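Local coordinates for protein 4-hydroxybenzoyl-CoA Thioesterase (Pseudomonas sp. CBS3, PDB 1LO8) that hydrolyses 4-hydroxybenzoyl-CoA to 4-hydroxybenzoate and coenzyme A, the last step in converting 4-chlorobenzoate to 4-hydroxybenzoate, at residues F68-S73 with D106-M111; L78-C83 with Q94-S99; K85-K90 with R117-N122. All blocks are in the same frame, centred on the assembly; numbering follows the deposited sequence.

Interaction 1. Residues F68-S73 with D106-M111. With 4CA (4-hydroxybenzyl coenzyme A), chain B.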
loop_
_atom_site.group_PDB
_atom_site.type_symbol
_atom_site.label_atom_id
_atom_site.label_comp_id
_atom_site.label_asym_id
_atom_site.label_seq_id
_atom_site.Cartn_x
_atom_site.Cartn_y
_atom_site.Cartn_z
ATOM N N PHE A 68 -0.457 -5.324 19.295
ATOM C CA PHE A 68 0.846 -5.511 18.654
ATOM C C PHE A 68 1.829 -5.757 19.730
ATOM O O PHE A 68 2.136 -4.865 20.450
ATOM C CB PHE A 68 1.248 -4.317 17.768
ATOM C CG PHE A 68 0.162 -3.972 16.790
ATOM C CD1 PHE A 68 -0.874 -3.139 17.194
ATOM C CD2 PHE A 68 0.177 -4.444 15.481
ATOM C CE1 PHE A 68 -1.875 -2.801 16.287
ATOM C CE2 PHE A 68 -0.843 -4.155 14.570
ATOM C CZ PHE A 68 -1.847 -3.286 14.980
ATOM N N VAL A 69 2.236 -6.999 19.855
ATOM C CA VAL A 69 3.076 -7.506 20.930
ATOM C C VAL A 69 4.559 -7.298 20.802
ATOM O O VAL A 69 5.201 -7.000 21.785
ATOM C CB VAL A 69 2.745 -8.992 21.135
ATOM C CG1 VAL A 69 3.482 -9.552 22.348
ATOM C CG2 VAL A 69 1.224 -9.195 21.238
ATOM N N CYS A 70 5.114 -7.525 19.609
ATOM C CA CYS A 70 6.540 -7.293 19.425
ATOM C C CYS A 70 6.727 -6.803 18.013
ATOM O O CYS A 70 5.817 -6.937 17.214
ATOM C CB CYS A 70 7.491 -8.485 19.697
ATOM S SG CYS A 70 7.380 -9.810 18.474
ATOM N N THR A 71 7.913 -6.305 17.680
ATOM C CA THR A 71 8.123 -5.829 16.306
ATOM C C THR A 71 8.557 -6.932 15.349
ATOM O O THR A 71 8.989 -8.019 15.715
ATOM C CB THR A 71 9.196 -4.751 16.282
ATOM O OG1 THR A 71 10.421 -5.392 16.562
ATOM C CG2 THR A 71 8.982 -3.647 17.326
ATOM N N ALA A 72 8.424 -6.654 14.065
ATOM C CA ALA A 72 8.849 -7.572 13.034
ATOM C C ALA A 72 9.501 -6.720 11.950
ATOM O O ALA A 72 9.215 -5.547 11.883
ATOM C CB ALA A 72 7.742 -8.454 12.468
ATOM N N SER A 73 10.348 -7.287 11.098
ATOM C CA SER A 73 11.047 -6.530 10.034
ATOM C C SER A 73 11.262 -7.341 8.795
ATOM O O SER A 73 10.952 -8.517 8.737
ATOM C CB SER A 73 12.395 -6.019 10.502
ATOM O OG SER A 73 12.786 -4.898 9.743
ATOM N N ASP A 106 12.104 -20.550 18.808
ATOM C CA ASP A 106 11.043 -20.031 19.658
ATOM C C ASP A 106 10.022 -19.276 18.829
ATOM O O ASP A 106 10.337 -18.490 17.926
ATOM C CB ASP A 106 11.504 -19.177 20.852
ATOM C CG ASP A 106 12.209 -19.998 21.903
ATOM O OD1 ASP A 106 11.645 -20.891 22.533
ATOM O OD2 ASP A 106 13.485 -19.679 22.027
ATOM N N VAL A 107 8.782 -19.532 19.164
ATOM C CA VAL A 107 7.726 -18.894 18.448
ATOM C C VAL A 107 7.165 -17.677 19.178
ATOM O O VAL A 107 6.233 -17.808 20.000
ATOM C CB VAL A 107 6.651 -19.920 18.118
ATOM C CG1 VAL A 107 5.443 -19.261 17.462
ATOM C CG2 VAL A 107 7.250 -21.004 17.238
ATOM N N GLN A 108 7.739 -16.505 18.819
ATOM C CA GLN A 108 7.321 -15.232 19.370
ATOM C C GLN A 108 5.995 -14.716 18.807
ATOM O O GLN A 108 5.817 -14.741 17.609
ATOM C CB GLN A 108 8.371 -14.171 19.091
ATOM C CG GLN A 108 9.812 -14.694 19.181
ATOM C CD GLN A 108 10.784 -13.570 19.541
ATOM O OE1 GLN A 108 10.398 -12.539 20.114
ATOM N NE2 GLN A 108 12.063 -13.748 19.224
ATOM N N LEU A 109 5.083 -14.220 19.651
ATOM C CA LEU A 109 3.842 -13.682 19.184
ATOM C C LEU A 109 4.131 -12.226 18.769
ATOM O O LEU A 109 4.765 -11.471 19.480
ATOM C CB LEU A 109 2.724 -13.862 20.228
ATOM C CG LEU A 109 1.439 -13.044 20.034
ATOM C CD1 LEU A 109 0.595 -13.619 18.883
ATOM C CD2 LEU A 109 0.583 -13.151 21.285
ATOM N N VAL A 110 3.739 -11.880 17.544
ATOM C CA VAL A 110 3.970 -10.575 17.006
ATOM C C VAL A 110 2.710 -9.765 17.216
ATOM O O VAL A 110 2.646 -8.676 17.818
ATOM C CB VAL A 110 4.331 -10.663 15.520
ATOM C CG1 VAL A 110 4.297 -9.310 14.864
ATOM C CG2 VAL A 110 5.720 -11.243 15.304
ATOM N N MET A 111 1.642 -10.324 16.705
ATOM C CA MET A 111 0.386 -9.644 16.862
ATOM C C MET A 111 -0.772 -10.601 16.875
ATOM O O MET A 111 -0.636 -11.764 16.502
ATOM C CB MET A 111 0.132 -8.466 15.906
ATOM C CG MET A 111 0.009 -8.764 14.448
ATOM S SD MET A 111 -1.678 -8.603 13.899
ATOM C CE MET A 111 -2.064 -6.861 14.139
HETATM N N1A 4CA B . -2.752 -2.453 25.259
HETATM C C2A 4CA B . -2.667 -1.273 25.960
HETATM N N3A 4CA B . -1.610 -0.636 26.359
HETATM C C4A 4CA B . -0.497 -1.287 25.997
HETATM C C5A 4CA B . -0.420 -2.484 25.320
HETATM C C6A 4CA B . -1.629 -3.091 24.907
HETATM N N6A 4CA B . -1.727 -4.223 24.227
HETATM N N7A 4CA B . 0.911 -2.865 25.143
HETATM C C8A 4CA B . 1.614 -1.884 25.734
HETATM N N9A 4CA B . 0.801 -0.955 26.300
HETATM C C1D 4CA B . 1.207 0.104 27.180
HETATM C C2D 4CA B . 1.901 -0.661 28.281
HETATM O O2D 4CA B . 1.007 -1.014 29.337
HETATM C C3D 4CA B . 2.807 0.366 28.865
HETATM O O3D 4CA B . 2.071 1.119 29.803
HETATM P P3D 4CA B . 2.095 2.042 30.984
HETATM O O7A 4CA B . 1.181 1.439 32.025
HETATM O O8A 4CA B . 3.526 2.176 31.461
HETATM O O9A 4CA B . 1.580 3.399 30.597
HETATM C C4D 4CA B . 3.240 1.129 27.644
HETATM O O4D 4CA B . 2.255 0.776 26.602
HETATM C C5D 4CA B . 4.644 0.671 27.299
HETATM O O5D 4CA B . 4.615 -0.764 27.184
HETATM P P1A 4CA B . 5.699 -1.532 28.006
HETATM O O1A 4CA B . 5.298 -2.967 28.015
HETATM O O2A 4CA B . 5.624 -0.956 29.371
HETATM O O3A 4CA B . 7.109 -1.317 27.421
HETATM P P2A 4CA B . 7.983 -2.146 26.317
HETATM O O4A 4CA B . 9.118 -1.268 25.911
HETATM O O5A 4CA B . 8.521 -3.353 26.982
HETATM O O6A 4CA B . 7.107 -2.628 25.018
HETATM C CBP 4CA B . 6.915 -1.888 22.768
HETATM C CCP 4CA B . 6.733 -1.507 24.232
HETATM C CDP 4CA B . 8.407 -2.057 22.393
HETATM C CEP 4CA B . 6.216 -0.865 21.867
HETATM C CAP 4CA B . 6.330 -3.277 22.512
HETATM O OAP 4CA B . 4.904 -3.244 22.746
HETATM C C9P 4CA B . 6.265 -3.536 20.991
HETATM O O9P 4CA B . 7.261 -3.671 20.273
HETATM N N8P 4CA B . 4.963 -3.609 20.372
HETATM C C7P 4CA B . 5.105 -3.745 18.917
HETATM C C6P 4CA B . 4.982 -2.371 18.271
HETATM C C5P 4CA B . 4.763 -2.525 16.748
HETATM O O5P 4CA B . 5.497 -3.148 16.016
HETATM N N4P 4CA B . 3.538 -1.976 16.219
HETATM C C3P 4CA B . 3.428 -2.163 14.771
HETATM C C2P 4CA B . 4.200 -1.080 14.011
HETATM S S1P 4CA B . 3.801 0.653 14.332
HETATM C C1B 4CA B . 4.678 1.580 13.133
HETATM C C2B 4CA B . 4.876 2.976 13.491
HETATM C C3B 4CA B . 6.105 3.367 14.069
HETATM C C4B 4CA B . 6.317 4.717 14.410
HETATM C C5B 4CA B . 5.306 5.671 14.151
HETATM O O2B 4CA B . 5.556 7.015 14.340
HETATM C C6B 4CA B . 4.051 5.257 13.620
HETATM C C7B 4CA B . 3.856 3.916 13.226
#
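Beside the pantetheine arm of the bound 4-hydroxybenzyl coenzyme A, F68 and M111 form an antiparallel non-hydrogen-bonded pair at the end of strand 56-68. Their side chains run side by side on the same face of the sheet. M111 CG sits between the backbone N and the carbonyl carbon (chi1 65°), and a bend at chi2 puts SD 5.4 Å from the centroid of the F68 ring. It is a Met-aromatic contact with an oblique approach. The very short spacing between the M111 methyl and the ring is doubtful.

After F68 the chain turns out of the strand, and two consecutive N-H groups grip one carbonyl. V69 N reaches V110 O at 2.7 Å, with the donor tilted 22° from the carbonyl plane. C70 N reaches V110 O at 3.3 Å and lies in that plane, on a lone pair. The acceptor belongs to a classic beta bulge, in which V110 and M111 both face V98 of the neighbouring strand in this hotdog-fold sheet.

Apolar groups fill in around the shared carbonyl. V69 CG2 meets L109 CD2 at 4.0 Å, the two side chains crossing at about a right angle. C70 SG lies 3.9 Å from V110 CG2. The other V110 branch, CG1, is anti to the backbone N (chi1 168°) and approaches A72 CB at 4.3 Å. Y27 of helix 25-41 packs on A72, V110 and M111.

The ligand lies along this stretch. Its N8P gives a weak hydrogen bond to F68 O at 3.1 Å, and T71 CG2 lies 3.4 Å from the ligand carbonyl O9P. I61 of the second subunit packs on F68.

Interaction 2. Residues L78-C83 with Q94-S99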
loop_
_atom_site.group_PDB
_atom_site.type_symbol
_atom_site.label_atom_id
_atom_site.label_comp_id
_atom_site.label_asym_id
_atom_site.label_seq_id
_atom_site.Cartn_x
_atom_site.Cartn_y
_atom_site.Cartn_z
ATOM N N LEU A 78 6.370 -14.424 8.707
ATOM C CA LEU A 78 5.255 -14.512 9.579
ATOM C C LEU A 78 4.448 -15.739 9.352
ATOM O O LEU A 78 4.330 -16.166 8.230
ATOM C CB LEU A 78 4.330 -13.277 9.531
ATOM C CG LEU A 78 5.004 -11.926 9.761
ATOM C CD1 LEU A 78 4.053 -10.810 9.269
ATOM C CD2 LEU A 78 5.289 -11.766 11.240
ATOM N N THR A 79 3.925 -16.276 10.446
ATOM C CA THR A 79 3.044 -17.393 10.395
ATOM C C THR A 79 1.755 -16.889 11.002
ATOM O O THR A 79 1.760 -16.379 12.105
ATOM C CB THR A 79 3.524 -18.663 11.093
ATOM O OG1 THR A 79 4.635 -19.233 10.418
ATOM C CG2 THR A 79 2.389 -19.675 10.996
ATOM N N ILE A 80 0.683 -16.981 10.242
ATOM C CA ILE A 80 -0.606 -16.498 10.659
ATOM C C ILE A 80 -1.544 -17.658 10.827
ATOM O O ILE A 80 -1.624 -18.558 9.989
ATOM C CB ILE A 80 -1.202 -15.501 9.663
ATOM C CG1 ILE A 80 -0.242 -14.334 9.412
ATOM C CG2 ILE A 80 -2.537 -15.020 10.187
ATOM C CD1 ILE A 80 -0.598 -13.484 8.184
ATOM N N GLU A 81 -2.247 -17.593 11.948
ATOM C CA GLU A 81 -3.224 -18.573 12.333
ATOM C C GLU A 81 -4.575 -17.916 12.399
ATOM O O GLU A 81 -4.781 -16.997 13.182
ATOM C CB GLU A 81 -2.866 -19.066 13.740
ATOM C CG GLU A 81 -2.770 -20.572 13.830
ATOM C CD GLU A 81 -2.792 -20.935 15.266
ATOM O OE1 GLU A 81 -2.189 -20.319 16.134
ATOM O OE2 GLU A 81 -3.505 -22.010 15.490
ATOM N N THR A 82 -5.485 -18.417 11.580
ATOM C CA THR A 82 -6.846 -17.856 11.551
ATOM C C THR A 82 -7.907 -18.926 11.779
ATOM O O THR A 82 -7.781 -20.046 11.263
ATOM C CB THR A 82 -7.057 -17.224 10.155
ATOM O OG1 THR A 82 -6.080 -16.216 10.010
ATOM C CG2 THR A 82 -8.463 -16.651 9.971
ATOM N N CYS A 83 -8.933 -18.572 12.562
ATOM C CA CYS A 83 -10.063 -19.429 12.849
ATOM C C CYS A 83 -11.297 -18.564 13.103
ATOM O O CYS A 83 -11.251 -17.352 13.327
ATOM C CB CYS A 83 -9.837 -20.286 14.090
ATOM S SG CYS A 83 -10.074 -19.255 15.561
ATOM N N GLN A 94 -13.684 -13.471 13.416
ATOM C CA GLN A 94 -12.532 -14.173 12.935
ATOM C C GLN A 94 -11.349 -13.728 13.756
ATOM O O GLN A 94 -11.079 -12.535 13.843
ATOM C CB GLN A 94 -12.217 -13.760 11.506
ATOM C CG GLN A 94 -11.492 -14.839 10.692
ATOM C CD GLN A 94 -11.675 -14.657 9.188
ATOM O OE1 GLN A 94 -11.969 -13.554 8.748
ATOM N NE2 GLN A 94 -11.487 -15.705 8.407
ATOM N N ARG A 95 -10.659 -14.712 14.309
ATOM C CA ARG A 95 -9.500 -14.495 15.140
ATOM C C ARG A 95 -8.199 -14.845 14.426
ATOM O O ARG A 95 -8.097 -15.874 13.741
ATOM C CB ARG A 95 -9.624 -15.363 16.374
ATOM C CG ARG A 95 -8.297 -15.457 17.110
ATOM C CD ARG A 95 -8.571 -15.774 18.563
ATOM N NE ARG A 95 -9.255 -14.644 19.174
ATOM C CZ ARG A 95 -9.655 -14.636 20.439
ATOM N NH1 ARG A 95 -9.468 -15.671 21.245
ATOM N NH2 ARG A 95 -10.257 -13.570 20.930
ATOM N N HIS A 96 -7.180 -13.987 14.578
ATOM C CA HIS A 96 -5.901 -14.254 13.954
ATOM C C HIS A 96 -4.802 -14.082 14.973
ATOM O O HIS A 96 -4.827 -13.203 15.856
ATOM C CB HIS A 96 -5.562 -13.321 12.746
ATOM C CG HIS A 96 -6.633 -13.060 11.756
ATOM N ND1 HIS A 96 -6.761 -13.870 10.656
ATOM C CD2 HIS A 96 -7.599 -12.112 11.744
ATOM C CE1 HIS A 96 -7.764 -13.392 9.952
ATOM N NE2 HIS A 96 -8.302 -12.342 10.587
ATOM N N SER A 97 -3.871 -14.969 14.882
ATOM C CA SER A 97 -2.684 -14.930 15.698
ATOM C C SER A 97 -1.501 -14.873 14.743
ATOM O O SER A 97 -1.398 -15.676 13.790
ATOM C CB SER A 97 -2.536 -16.077 16.684
ATOM O OG SER A 97 -1.512 -15.688 17.588
ATOM N N VAL A 98 -0.606 -13.900 14.945
ATOM C CA VAL A 98 0.523 -13.744 14.053
ATOM C C VAL A 98 1.767 -13.960 14.862
ATOM O O VAL A 98 1.902 -13.362 15.911
ATOM C CB VAL A 98 0.546 -12.338 13.360
ATOM C CG1 VAL A 98 1.813 -12.136 12.539
ATOM C CG2 VAL A 98 -0.653 -12.083 12.442
ATOM N N SER A 99 2.664 -14.790 14.382
ATOM C CA SER A 99 3.891 -14.952 15.138
ATOM C C SER A 99 5.032 -15.099 14.161
ATOM O O SER A 99 4.826 -15.252 12.960
ATOM C CB SER A 99 3.846 -16.192 16.027
ATOM O OG SER A 99 3.900 -17.349 15.189
HETATM O O HOH W 1 0.996 -17.879 14.512
#
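T79 pairs with S99, E81 with S97 and C83 with R95 through backbone hydrogen bonds, two to each pair. The bonds of the T79-S99 and E81-S97 pairs are short and nearly straight. C83 N to R95 O is the longest of the six, at 3.1 Å. Between them, backbone CA-H...O contacts fill the non-hydrogen-bonded pairs, as from H96 CA to E81 O at 3.1 Å.

The strands belong to the hairpin 77-87 and 92-101, run antiparallel at 163°, and form part of the curved sheet of the hotdog fold. Helix 25-41 packs on the face that carries I80, T82, H96 and V98.

One polar side-chain bond crosses on that face. T82 OG1 and H96 ND1 share a very short hydrogen bond, 2.5 Å, in the ring plane at its edge. The T82 hydroxyl is anti to its carbonyl carbon (chi1 -60°), which sets it at the ND1 edge of the ring. H96 NE2 is bonded to E115 OE1, so both ring nitrogens are engaged, which probably fixes the ring's rotation. A leucine in place of H96 would probably leave T82 OG1 without its partner in a buried spot and take from E115 one of its mates, R117 remaining.

Apolar contacts follow on the same face. V98 spreads its two methyls: CG1 touches L78 CD2 at 3.7 Å and CG2 touches I80 CG1 at 3.8 Å.

On the other face, water 1 donates to T79 O at 2.9 Å and is hydrogen-bonded to S99 OG at 3.0 Å.

Interaction 3. Residues K85-K90 with R117-N122. With 4CA (4-hydroxybenzyl coenzyme A), chain C.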
loop_
_atom_site.group_PDB
_atom_site.type_symbol
_atom_site.label_atom_id
_atom_site.label_comp_id
_atom_site.label_asym_id
_atom_site.label_seq_id
_atom_site.Cartn_x
_atom_site.Cartn_y
_atom_site.Cartn_z
ATOM N N LYS A 85 -13.942 -17.605 15.556
ATOM C CA LYS A 85 -14.142 -17.823 16.981
ATOM C C LYS A 85 -15.602 -17.940 17.372
ATOM O O LYS A 85 -15.902 -18.583 18.345
ATOM C CB LYS A 85 -13.341 -16.835 17.860
ATOM C CG LYS A 85 -14.120 -16.181 18.982
ATOM C CD LYS A 85 -13.445 -14.889 19.417
ATOM C CE LYS A 85 -13.757 -14.480 20.844
ATOM N NZ LYS A 85 -14.789 -13.430 20.905
ATOM N N GLU A 86 -16.512 -17.348 16.601
ATOM C CA GLU A 86 -17.912 -17.356 16.964
ATOM C C GLU A 86 -18.791 -16.934 15.817
ATOM O O GLU A 86 -18.478 -15.983 15.105
ATOM C CB GLU A 86 -18.092 -16.306 18.089
ATOM C CG GLU A 86 -19.550 -15.898 18.396
ATOM C CD GLU A 86 -19.541 -14.800 19.416
ATOM O OE1 GLU A 86 -20.488 -14.102 19.665
ATOM O OE2 GLU A 86 -18.371 -14.674 19.984
ATOM N N TRP A 87 -19.883 -17.659 15.617
ATOM C CA TRP A 87 -20.823 -17.321 14.560
ATOM C C TRP A 87 -21.918 -16.556 15.240
ATOM O O TRP A 87 -22.319 -16.852 16.360
ATOM C CB TRP A 87 -21.392 -18.526 13.759
ATOM C CG TRP A 87 -20.369 -19.294 13.010
ATOM C CD1 TRP A 87 -19.746 -20.383 13.459
ATOM C CD2 TRP A 87 -19.883 -19.054 11.680
ATOM N NE1 TRP A 87 -18.865 -20.834 12.522
ATOM C CE2 TRP A 87 -18.923 -20.035 11.416
ATOM C CE3 TRP A 87 -20.135 -18.106 10.699
ATOM C CZ2 TRP A 87 -18.213 -20.080 10.217
ATOM C CZ3 TRP A 87 -19.432 -18.142 9.512
ATOM C CH2 TRP A 87 -18.469 -19.120 9.267
ATOM N N ARG A 88 -22.401 -15.556 14.577
ATOM C CA ARG A 88 -23.462 -14.808 15.162
ATOM C C ARG A 88 -24.541 -14.800 14.140
ATOM O O ARG A 88 -24.465 -15.594 13.209
ATOM C CB ARG A 88 -23.071 -13.426 15.660
ATOM C CG ARG A 88 -21.835 -13.452 16.570
ATOM C CD ARG A 88 -21.252 -12.067 16.828
ATOM N NE ARG A 88 -20.353 -12.110 17.961
ATOM C CZ ARG A 88 -19.836 -11.058 18.583
ATOM N NH1 ARG A 88 -20.099 -9.805 18.203
ATOM N NH2 ARG A 88 -19.011 -11.276 19.610
ATOM N N ARG A 89 -25.488 -13.900 14.264
ATOM C CA ARG A 89 -26.554 -13.897 13.290
ATOM C C ARG A 89 -26.135 -13.525 11.887
ATOM O O ARG A 89 -26.268 -14.326 10.970
ATOM C CB ARG A 89 -27.720 -13.037 13.738
ATOM C CG ARG A 89 -28.833 -12.907 12.707
ATOM C CD ARG A 89 -30.173 -12.696 13.388
ATOM N NE ARG A 89 -31.254 -13.353 12.675
ATOM C CZ ARG A 89 -31.866 -12.736 11.680
ATOM N NH1 ARG A 89 -31.520 -11.503 11.300
ATOM N NH2 ARG A 89 -32.830 -13.361 11.034
ATOM N N LYS A 90 -25.707 -12.284 11.735
ATOM C CA LYS A 90 -25.267 -11.755 10.456
ATOM C C LYS A 90 -23.787 -11.414 10.471
ATOM O O LYS A 90 -23.270 -10.792 9.566
ATOM C CB LYS A 90 -26.037 -10.504 10.098
ATOM C CG LYS A 90 -27.536 -10.729 9.894
ATOM C CD LYS A 90 -28.196 -9.425 9.483
ATOM C CE LYS A 90 -29.588 -9.584 8.906
ATOM N NZ LYS A 90 -30.118 -8.322 8.369
ATOM N N ARG A 117 -16.575 -9.525 11.014
ATOM C CA ARG A 117 -16.916 -9.313 9.630
ATOM C C ARG A 117 -18.299 -9.844 9.334
ATOM O O ARG A 117 -18.908 -10.520 10.143
ATOM C CB ARG A 117 -15.907 -10.025 8.697
ATOM C CG ARG A 117 -14.436 -9.579 8.784
ATOM C CD ARG A 117 -13.542 -10.529 8.029
ATOM N NE ARG A 117 -12.137 -10.099 8.012
ATOM C CZ ARG A 117 -11.608 -9.413 7.006
ATOM N NH1 ARG A 117 -12.291 -9.011 5.920
ATOM N NH2 ARG A 117 -10.334 -9.108 7.071
ATOM N N VAL A 118 -18.796 -9.529 8.155
ATOM C CA VAL A 118 -20.101 -10.040 7.724
ATOM C C VAL A 118 -20.026 -10.413 6.241
ATOM O O VAL A 118 -19.179 -9.886 5.484
ATOM C CB VAL A 118 -21.188 -8.968 7.834
ATOM C CG1 VAL A 118 -21.283 -8.314 9.183
ATOM C CG2 VAL A 118 -20.899 -7.871 6.806
ATOM N N PHE A 119 -20.950 -11.289 5.810
ATOM C CA PHE A 119 -21.060 -11.633 4.397
ATOM C C PHE A 119 -21.907 -10.518 3.836
ATOM O O PHE A 119 -22.881 -10.202 4.481
ATOM C CB PHE A 119 -21.754 -12.949 4.177
ATOM C CG PHE A 119 -20.748 -14.029 4.379
ATOM C CD1 PHE A 119 -19.875 -14.399 3.356
ATOM C CD2 PHE A 119 -20.636 -14.667 5.610
ATOM C CE1 PHE A 119 -18.915 -15.391 3.544
ATOM C CE2 PHE A 119 -19.666 -15.653 5.812
ATOM C CZ PHE A 119 -18.805 -16.024 4.779
ATOM N N ALA A 120 -21.508 -9.883 2.726
ATOM C CA ALA A 120 -22.281 -8.770 2.238
ATOM C C ALA A 120 -22.559 -8.783 0.768
ATOM O O ALA A 120 -21.869 -9.342 -0.070
ATOM C CB ALA A 120 -21.598 -7.439 2.478
ATOM N N MET A 121 -23.571 -8.029 0.468
ATOM C CA MET A 121 -23.973 -7.867 -0.880
ATOM C C MET A 121 -23.949 -6.410 -1.207
ATOM O O MET A 121 -23.934 -5.581 -0.297
ATOM C CB MET A 121 -25.380 -8.437 -0.959
ATOM C CG MET A 121 -25.204 -9.920 -0.891
ATOM S SD MET A 121 -26.780 -10.676 -1.228
ATOM C CE MET A 121 -27.814 -9.377 -0.509
ATOM N N ASN A 122 -23.908 -6.095 -2.486
ATOM C CA ASN A 122 -23.923 -4.706 -2.895
ATOM C C ASN A 122 -25.304 -4.481 -3.450
ATOM O O ASN A 122 -25.618 -5.026 -4.506
ATOM C CB ASN A 122 -22.958 -4.405 -4.062
ATOM C CG ASN A 122 -21.550 -3.957 -3.694
ATOM O OD1 ASN A 122 -21.377 -2.970 -2.971
ATOM N ND2 ASN A 122 -20.520 -4.667 -4.189
HETATM N N1A 4CA C . -19.252 -4.603 16.118
HETATM C C2A 4CA C . -19.705 -5.901 16.110
HETATM N N3A 4CA C . -20.542 -6.468 15.297
HETATM C C4A 4CA C . -20.972 -5.598 14.374
HETATM C C5A 4CA C . -20.632 -4.267 14.267
HETATM C C6A 4CA C . -19.693 -3.746 15.189
HETATM N N6A 4CA C . -19.243 -2.502 15.206
HETATM N N7A 4CA C . -21.298 -3.673 13.194
HETATM C C8A 4CA C . -22.042 -4.666 12.680
HETATM N N9A 4CA C . -21.909 -5.814 13.394
HETATM C C1D 4CA C . -22.708 -6.999 13.252
HETATM C C2D 4CA C . -24.101 -6.458 13.465
HETATM O O2D 4CA C . -24.497 -6.518 14.836
HETATM C C3D 4CA C . -24.948 -7.466 12.770
HETATM O O3D 4CA C . -25.186 -8.531 13.663
HETATM P P3D 4CA C . -26.029 -9.717 14.023
HETATM O O7A 4CA C . -26.437 -9.538 15.467
HETATM O O8A 4CA C . -27.211 -9.772 13.078
HETATM O O9A 4CA C . -25.235 -10.985 13.884
HETATM C C4D 4CA C . -24.099 -7.818 11.580
HETATM O O4D 4CA C . -22.742 -7.346 11.924
HETATM C C5D 4CA C . -24.681 -7.096 10.380
HETATM O O5D 4CA C . -24.769 -5.699 10.717
HETATM P P1A 4CA C . -26.159 -5.029 10.469
HETATM O O1A 4CA C . -26.137 -3.715 11.171
HETATM O O2A 4CA C . -27.143 -5.944 11.095
HETATM O O3A 4CA C . -26.457 -4.887 8.962
HETATM P P2A 4CA C . -26.173 -3.688 7.890
HETATM O O4A 4CA C . -26.369 -4.264 6.529
HETATM O O5A 4CA C . -27.186 -2.632 8.117
HETATM O O6A 4CA C . -24.689 -3.010 8.044
HETATM C CBP 4CA C . -22.653 -3.158 6.828
HETATM C CCP 4CA C . -23.684 -3.928 7.644
HETATM C CDP 4CA C . -23.222 -2.693 5.465
HETATM C CEP 4CA C . -21.384 -3.999 6.656
HETATM C CAP 4CA C . -22.305 -1.846 7.529
HETATM O OAP 4CA C . -21.678 -2.136 8.799
HETATM C C9P 4CA C . -21.071 -1.211 6.851
HETATM O O9P 4CA C . -21.073 -0.758 5.702
HETATM N N8P 4CA C . -19.838 -1.161 7.600
HETATM C C7P 4CA C . -18.758 -0.633 6.758
HETATM C C6P 4CA C . -17.975 -1.796 6.161
HETATM C C5P 4CA C . -16.636 -1.283 5.580
HETATM O O5P 4CA C . -16.548 -0.395 4.763
HETATM N N4P 4CA C . -15.435 -1.840 6.152
HETATM C C3P 4CA C . -14.225 -1.300 5.531
HETATM C C2P 4CA C . -13.897 -2.030 4.225
HETATM S S1P 4CA C . -13.691 -3.825 4.266
HETATM C C1B 4CA C . -13.090 -4.277 2.686
HETATM C C2B 4CA C . -13.300 -5.677 2.350
HETATM C C3B 4CA C . -14.414 -6.031 1.555
HETATM C C4B 4CA C . -14.624 -7.381 1.211
HETATM C C5B 4CA C . -13.706 -8.365 1.647
HETATM O O2B 4CA C . -13.816 -9.664 1.194
HETATM C C6B 4CA C . -12.620 -8.005 2.493
HETATM C C7B 4CA C . -12.374 -6.648 2.793
HETATM O O HOH W 2 -22.926 -12.175 7.249
#
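K90 O presses against V118 in the tight part of this contact, 3.2 Å from CG1. That methyl is anti to the carbonyl carbon of V118 (chi1 -53°), and it also lies 3.3 Å from the ribose ring oxygen O4D of the ligand. Water 2 bridges the backbones beside it. F119 N donates to water 2 at 2.6 Å, and the water in turn probably donates to K90 O.

The remainder is loose. W87 CZ3 and F119 CE2 meet edge to edge at 4.5 Å, and the two segments bury only 115 Å² between them. The F119 ring also meets the rings of F39 (edge-to-face), F92 and Y136. Toward solvent the chain of 85-90 looks after itself: R88 NE forms a salt bridge to E86 OE1 at 2.6 Å, coming from above the carboxylate plane.

The two segments share no direct hydrogen bond, but K90, a substrate-binding residue, bonds the ligand. Its N donates to the 3'-phosphate oxygen O9A at 2.6 Å and 162°, while the K90 side chain runs past O8A with CG at 3.3 Å. S91 OG, T59 N, I61 O and A129 N also bond the ligand, in the coenzyme A site of this hotdog-fold thioesterase.

Overall arrangement
From the N terminus, the chain first reaches 68-73, just after strand 56-68. Pairing with 106-111 closes a loop of 32 residues. Interaction 2 is nested inside that loop and closes the hairpin of strands 77-87 and 92-101. Interaction 3 starts within the loop, at 85-90, and ends beyond it at 117-122, so it crosses both others. Interactions 1 and 2 touch through strands 92-101 and 107-123, where V110 and M111 probably hydrogen-bond to V98. Interactions 2 and 3 touch by packing of Q94 on R117 and R95 on K85. Interactions 1 and 3 share strand 107-123 but lie about 29 Å apart between centres, each at a different bound ligand.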